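Malonyl coenzyme A-acyl carrier protein transacylase (Helicobacter pylori, PDB 2H1Y) probably transfers the malonyl group from malonyl-CoA to holo acyl carrier protein, giving malonyl-ACP and free CoA. Local coordinates at residues A179-K182 with D183-K186; L256-Q259 with L260-V264. One frame throughout, in Å; residues are numbered along the deposited sequence.

Both contacts are local: interaction 1 is at the start of a helix, interaction 2 at the end of one. Interaction 1 lies near the surface, its centre about 22 Å from the centre of the chain. There strand 175-179 of the small ferredoxin-like subdomain passes into helix 182-185. Interaction 2 lies deeper, its centre about 12 Å from that of the chain, where helix 249-259 gives way to the link to helix 266-271. Their nearest atoms are about 8 Å apart. Residues of both contacts pack on strand 165-172. Interaction 1 is mostly backbone bonding, with charged side chains outside and Leu185 inside. Interaction 2 adds buried amide and carbonyl groups that bond to Ser104, Glu107, Arg129 and His210.

Interaction 1. Residues A179-K182 with D183-K186; sequences AGVK and DDLK
Two backbone N-H groups converge on Lys182 O. Lys186 N gives Lys182 O the straighter bond, at 2.7 Å and 168°. Leu185 N is equally near but its bond to Lys182 O is weak. The same Leu185 N also bonds to Val181 O at 3.0 Å, so it is shared between two carbonyls. Val181 is the N-cap residue, and these bonds close the first turn of helix 182-185. In the ferredoxin-like subdomain this short helix follows strand 175-179, and Gly180 makes the corner between them. Leu185 points back toward the corner. Its CD1 lies 3.9 Å from Gly180 N, and it packs further on Val165, Met145 and Phe202 of the neighbouring strands. On another flank, Val181 and Asp184 lie side by side, with Asp184 OD2 3.3 Å from Val181 CB. Lys182 CG stands anti to the backbone N (chi1 177°), and the chain bends at each later torsion. Lys182 CG comes 4.0 Å from Lys186 CD. Lys182 NZ and Lys186 NZ stay 5.9 Å apart. Lys182 also makes a cation-pi contact with Phe202, which probably helps hold its ammonium on the Phe202 side, with the two ammonium groups apart.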
ATOM      1  N   ALA A 179       3.041  15.895  -3.077  1.00 45.24           N
ATOM      2  CA  ALA A 179       1.615  16.109  -2.850  1.00 45.95           C
ATOM      3  C   ALA A 179       1.331  17.587  -2.682  1.00 46.90           C
ATOM      4  O   ALA A 179       2.199  18.346  -2.265  1.00 46.71           O
ATOM      5  CB  ALA A 179       1.141  15.334  -1.656  1.00 45.06           C
ATOM      6  N   GLY A 180       0.113  18.000  -3.021  1.00 48.45           N
ATOM      7  CA  GLY A 180      -0.270  19.389  -2.831  1.00 49.82           C
ATOM      8  C   GLY A 180      -1.368  19.939  -3.714  1.00 51.05           C
ATOM      9  O   GLY A 180      -2.195  19.191  -4.257  1.00 50.82           O
ATOM     10  N   VAL A 181      -1.389  21.270  -3.818  1.00 52.14           N
ATOM     11  CA  VAL A 181      -2.366  21.958  -4.641  1.00 53.19           C
ATOM     12  C   VAL A 181      -1.859  21.830  -6.062  1.00 53.90           C
ATOM     13  O   VAL A 181      -0.686  22.107  -6.348  1.00 53.58           O
ATOM     14  CB  VAL A 181      -2.560  23.450  -4.223  1.00 53.36           C
ATOM     15  CG1 VAL A 181      -3.564  24.146  -5.132  1.00 52.80           C
ATOM     16  CG2 VAL A 181      -3.003  23.554  -2.770  1.00 52.27           C
ATOM     17  N   LYS A 182      -2.749  21.360  -6.927  1.00 55.10           N
ATOM     18  CA  LYS A 182      -2.439  21.075  -8.315  1.00 56.29           C
ATOM     19  C   LYS A 182      -1.584  22.162  -8.940  1.00 57.15           C
ATOM     20  O   LYS A 182      -0.418  21.930  -9.227  1.00 57.82           O
ATOM     21  CB  LYS A 182      -3.726  20.878  -9.114  1.00 56.35           C
ATOM     22  CG  LYS A 182      -3.495  20.635 -10.592  1.00 57.29           C
ATOM     23  CD  LYS A 182      -3.164  19.193 -10.850  1.00 57.93           C
ATOM     24  CE  LYS A 182      -4.323  18.514 -11.530  1.00 58.40           C
ATOM     25  NZ  LYS A 182      -4.045  18.481 -12.974  1.00 57.36           N
ATOM     26  N   ASP A 183      -2.145  23.353  -9.116  1.00 58.22           N
ATOM     27  CA  ASP A 183      -1.442  24.419  -9.830  1.00 59.29           C
ATOM     28  C   ASP A 183      -0.064  24.646  -9.250  1.00 59.53           C
ATOM     29  O   ASP A 183       0.884  24.887  -9.997  1.00 60.15           O
ATOM     30  CB  ASP A 183      -2.236  25.730  -9.824  1.00 59.67           C
ATOM     31  CG  ASP A 183      -3.641  25.579 -10.395  1.00 61.84           C
ATOM     32  OD1 ASP A 183      -4.536  26.284  -9.887  1.00 65.23           O
ATOM     33  OD2 ASP A 183      -3.866  24.775 -11.339  1.00 63.23           O
ATOM     34  N   ASP A 184       0.045  24.556  -7.926  1.00 59.80           N
ATOM     35  CA  ASP A 184       1.314  24.756  -7.231  1.00 60.14           C
ATOM     36  C   ASP A 184       2.356  23.695  -7.593  1.00 60.51           C
ATOM     37  O   ASP A 184       3.549  23.984  -7.592  1.00 60.95           O
ATOM     38  CB  ASP A 184       1.091  24.795  -5.716  1.00 60.47           C
ATOM     39  CG  ASP A 184       0.481  26.102  -5.240  1.00 60.32           C
ATOM     40  OD1 ASP A 184       1.230  27.098  -5.149  1.00 60.88           O
ATOM     41  OD2 ASP A 184      -0.730  26.135  -4.932  1.00 59.67           O
ATOM     42  N   LEU A 185       1.900  22.479  -7.899  1.00 60.90           N
ATOM     43  CA  LEU A 185       2.762  21.391  -8.387  1.00 61.36           C
ATOM     44  C   LEU A 185       3.041  21.566  -9.879  1.00 62.42           C
ATOM     45  O   LEU A 185       4.197  21.568 -10.348  1.00 62.07           O
ATOM     46  CB  LEU A 185       2.069  20.036  -8.186  1.00 60.74           C
ATOM     47  CG  LEU A 185       1.839  19.467  -6.789  1.00 59.11           C
ATOM     48  CD1 LEU A 185       0.811  18.349  -6.843  1.00 56.52           C
ATOM     49  CD2 LEU A 185       3.149  18.973  -6.201  1.00 56.80           C
ATOM     50  N   LYS A 186       1.934  21.698 -10.604  1.00 63.53           N
ATOM     51  CA  LYS A 186       1.863  21.902 -12.040  1.00 64.88           C
ATOM     52  C   LYS A 186       2.541  23.214 -12.435  1.00 64.85           C
ATOM     53  O   LYS A 186       2.212  23.781 -13.474  1.00 65.89           O
ATOM     54  CB  LYS A 186       0.366  21.954 -12.399  1.00 64.98           C
ATOM     55  CG  LYS A 186      -0.072  21.566 -13.809  1.00 66.18           C
ATOM     56  CD  LYS A 186      -1.616  21.704 -13.923  1.00 66.29           C
ATOM     57  CE  LYS A 186      -2.107  21.684 -15.378  1.00 68.94           C
ATOM     58  NZ  LYS A 186      -1.732  22.919 -16.153  1.00 68.82           N
TER

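Interaction 2. Residues L256-Q259 with L260-V264; sequences LSLQ and LTQPV
Leu258 swings CG away from its backbone N (chi1 -154°), and Gln262 places CG beside its own N (chi1 -65°). The two chains then cross at a slant, with Leu258 CD1 3.6 Å from Gln262 CG. The Leu258 and Thr261 side chains cross at about a right angle, with Leu258 CD2 4.1 Å from Thr261 OG1. Leu260 lays its branch against the carbonyls of Leu256 and Ser257, with CG 3.5 Å from Ser257 O, and packs on Phe221 of helix 218-228. Three backbone bonds run over three residues: Leu260 N to Ser257 O, Thr261 N to Leu258 O at 3.1 Å, and Gln262 N to Gln259 O at 2.9 Å. In each the donor stands well above the carbonyl plane. The last closes a type I beta turn. Gln259 O and Gln262 O lie 2.8 Å apart, two acceptors both turned to His210 ND1, the second bond weak. Ser104 belongs to the GHSLG sequence, which forms the nucleophile elbow in this acyltransferase family; its backbone O accepts a bond from Gln259 NE2. NE2 also bonds to Glu107 and OE1 to Arg129, so both ends of this amide are held. Val264 pairs by backbone with Ala168 and Phe170 of strand 165-172.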
ATOM      1  N   LEU A 256      -0.235   3.918  12.165  1.00 50.21           N
ATOM      2  CA  LEU A 256      -1.161   4.033  11.037  1.00 49.79           C
ATOM      3  C   LEU A 256      -1.830   5.405  10.998  1.00 50.08           C
ATOM      4  O   LEU A 256      -2.351   5.790   9.952  1.00 50.68           O
ATOM      5  CB  LEU A 256      -2.220   2.925  11.048  1.00 49.35           C
ATOM      6  CG  LEU A 256      -1.781   1.493  10.710  1.00 49.70           C
ATOM      7  CD1 LEU A 256      -2.926   0.503  10.810  1.00 48.14           C
ATOM      8  CD2 LEU A 256      -1.123   1.387   9.312  1.00 50.11           C
ATOM      9  N   SER A 257      -1.813   6.138  12.122  1.00 49.76           N
ATOM     10  CA  SER A 257      -2.357   7.512  12.180  1.00 50.00           C
ATOM     11  C   SER A 257      -1.368   8.437  11.524  1.00 49.63           C
ATOM     12  O   SER A 257      -1.680   9.163  10.588  1.00 50.02           O
ATOM     13  CB  SER A 257      -2.491   8.028  13.622  1.00 50.15           C
ATOM     14  OG  SER A 257      -3.496   7.384  14.379  1.00 52.82           O
ATOM     15  N   LEU A 258      -0.163   8.391  12.064  1.00 49.06           N
ATOM     16  CA  LEU A 258       0.905   9.290  11.717  1.00 49.29           C
ATOM     17  C   LEU A 258       1.324   9.143  10.243  1.00 48.74           C
ATOM     18  O   LEU A 258       1.696  10.131   9.582  1.00 48.81           O
ATOM     19  CB  LEU A 258       2.076   9.007  12.667  1.00 48.99           C
ATOM     20  CG  LEU A 258       3.085  10.103  12.992  1.00 50.23           C
ATOM     21  CD1 LEU A 258       4.477   9.765  12.413  1.00 50.06           C
ATOM     22  CD2 LEU A 258       2.593  11.516  12.600  1.00 48.87           C
ATOM     23  N   GLN A 259       1.246   7.912   9.747  1.00 47.76           N
ATOM     24  CA  GLN A 259       1.527   7.595   8.358  1.00 47.35           C
ATOM     25  C   GLN A 259       0.903   8.623   7.412  1.00 47.18           C
ATOM     26  O   GLN A 259       1.602   9.190   6.565  1.00 47.10           O
ATOM     27  CB  GLN A 259       1.003   6.192   8.043  1.00 47.16           C
ATOM     28  CG  GLN A 259       1.549   5.601   6.762  1.00 46.32           C
ATOM     29  CD  GLN A 259       0.501   4.835   6.015  1.00 44.75           C
ATOM     30  OE1 GLN A 259      -0.589   5.349   5.737  1.00 43.74           O
ATOM     31  NE2 GLN A 259       0.808   3.589   5.696  1.00 42.79           N
ATOM     32  N   LEU A 260      -0.399   8.876   7.610  1.00 47.21           N
ATOM     33  CA  LEU A 260      -1.244   9.736   6.756  1.00 46.73           C
ATOM     34  C   LEU A 260      -0.700  11.127   6.476  1.00 45.94           C
ATOM     35  O   LEU A 260      -0.991  11.691   5.440  1.00 45.26           O
ATOM     36  CB  LEU A 260      -2.641   9.877   7.355  1.00 46.73           C
ATOM     37  CG  LEU A 260      -3.382   8.568   7.629  1.00 48.59           C
ATOM     38  CD1 LEU A 260      -4.545   8.808   8.564  1.00 47.56           C
ATOM     39  CD2 LEU A 260      -3.850   7.907   6.330  1.00 48.53           C
ATOM     40  N   THR A 261       0.062  11.682   7.410  1.00 45.87           N
ATOM     41  CA  THR A 261       0.604  13.032   7.234  1.00 45.90           C
ATOM     42  C   THR A 261       2.113  13.039   7.040  1.00 45.75           C
ATOM     43  O   THR A 261       2.705  14.091   6.849  1.00 45.92           O
ATOM     44  CB  THR A 261       0.140  14.024   8.369  1.00 45.79           C
ATOM     45  OG1 THR A 261       0.681  13.635   9.638  1.00 45.73           O
ATOM     46  CG2 THR A 261      -1.363  14.009   8.482  1.00 45.61           C
ATOM     47  N   GLN A 262       2.725  11.858   7.052  1.00 46.45           N
ATOM     48  CA  GLN A 262       4.181  11.731   6.862  1.00 47.30           C
ATOM     49  C   GLN A 262       4.554  11.014   5.568  1.00 47.05           C
ATOM     50  O   GLN A 262       3.889  10.047   5.184  1.00 47.75           O
ATOM     51  CB  GLN A 262       4.831  10.970   8.030  1.00 47.79           C
ATOM     52  CG  GLN A 262       4.758  11.646   9.395  1.00 50.20           C
ATOM     53  CD  GLN A 262       4.989  13.132   9.319  1.00 53.71           C
ATOM     54  OE1 GLN A 262       4.058  13.921   9.519  1.00 57.82           O
ATOM     55  NE2 GLN A 262       6.216  13.533   8.998  1.00 53.86           N
ATOM     56  N   PRO A 263       5.661  11.431   4.934  1.00 46.58           N
ATOM     57  CA  PRO A 263       6.155  10.757   3.745  1.00 46.42           C
ATOM     58  C   PRO A 263       6.231   9.246   3.937  1.00 46.38           C
ATOM     59  O   PRO A 263       6.679   8.763   4.993  1.00 46.34           O
ATOM     60  CB  PRO A 263       7.570  11.309   3.596  1.00 46.60           C
ATOM     61  CG  PRO A 263       7.491  12.664   4.176  1.00 46.88           C
ATOM     62  CD  PRO A 263       6.538  12.547   5.331  1.00 46.73           C
ATOM     63  N   VAL A 264       5.770   8.509   2.928  1.00 45.54           N
ATOM     64  CA  VAL A 264       5.945   7.069   2.898  1.00 44.32           C
ATOM     65  C   VAL A 264       7.414   6.856   2.585  1.00 44.02           C
ATOM     66  O   VAL A 264       7.890   7.215   1.503  1.00 43.96           O
ATOM     67  CB  VAL A 264       5.032   6.419   1.833  1.00 44.41           C
ATOM     68  CG1 VAL A 264       5.412   4.937   1.576  1.00 43.62           C
ATOM     69  CG2 VAL A 264       3.583   6.568   2.231  1.00 42.33           C
TER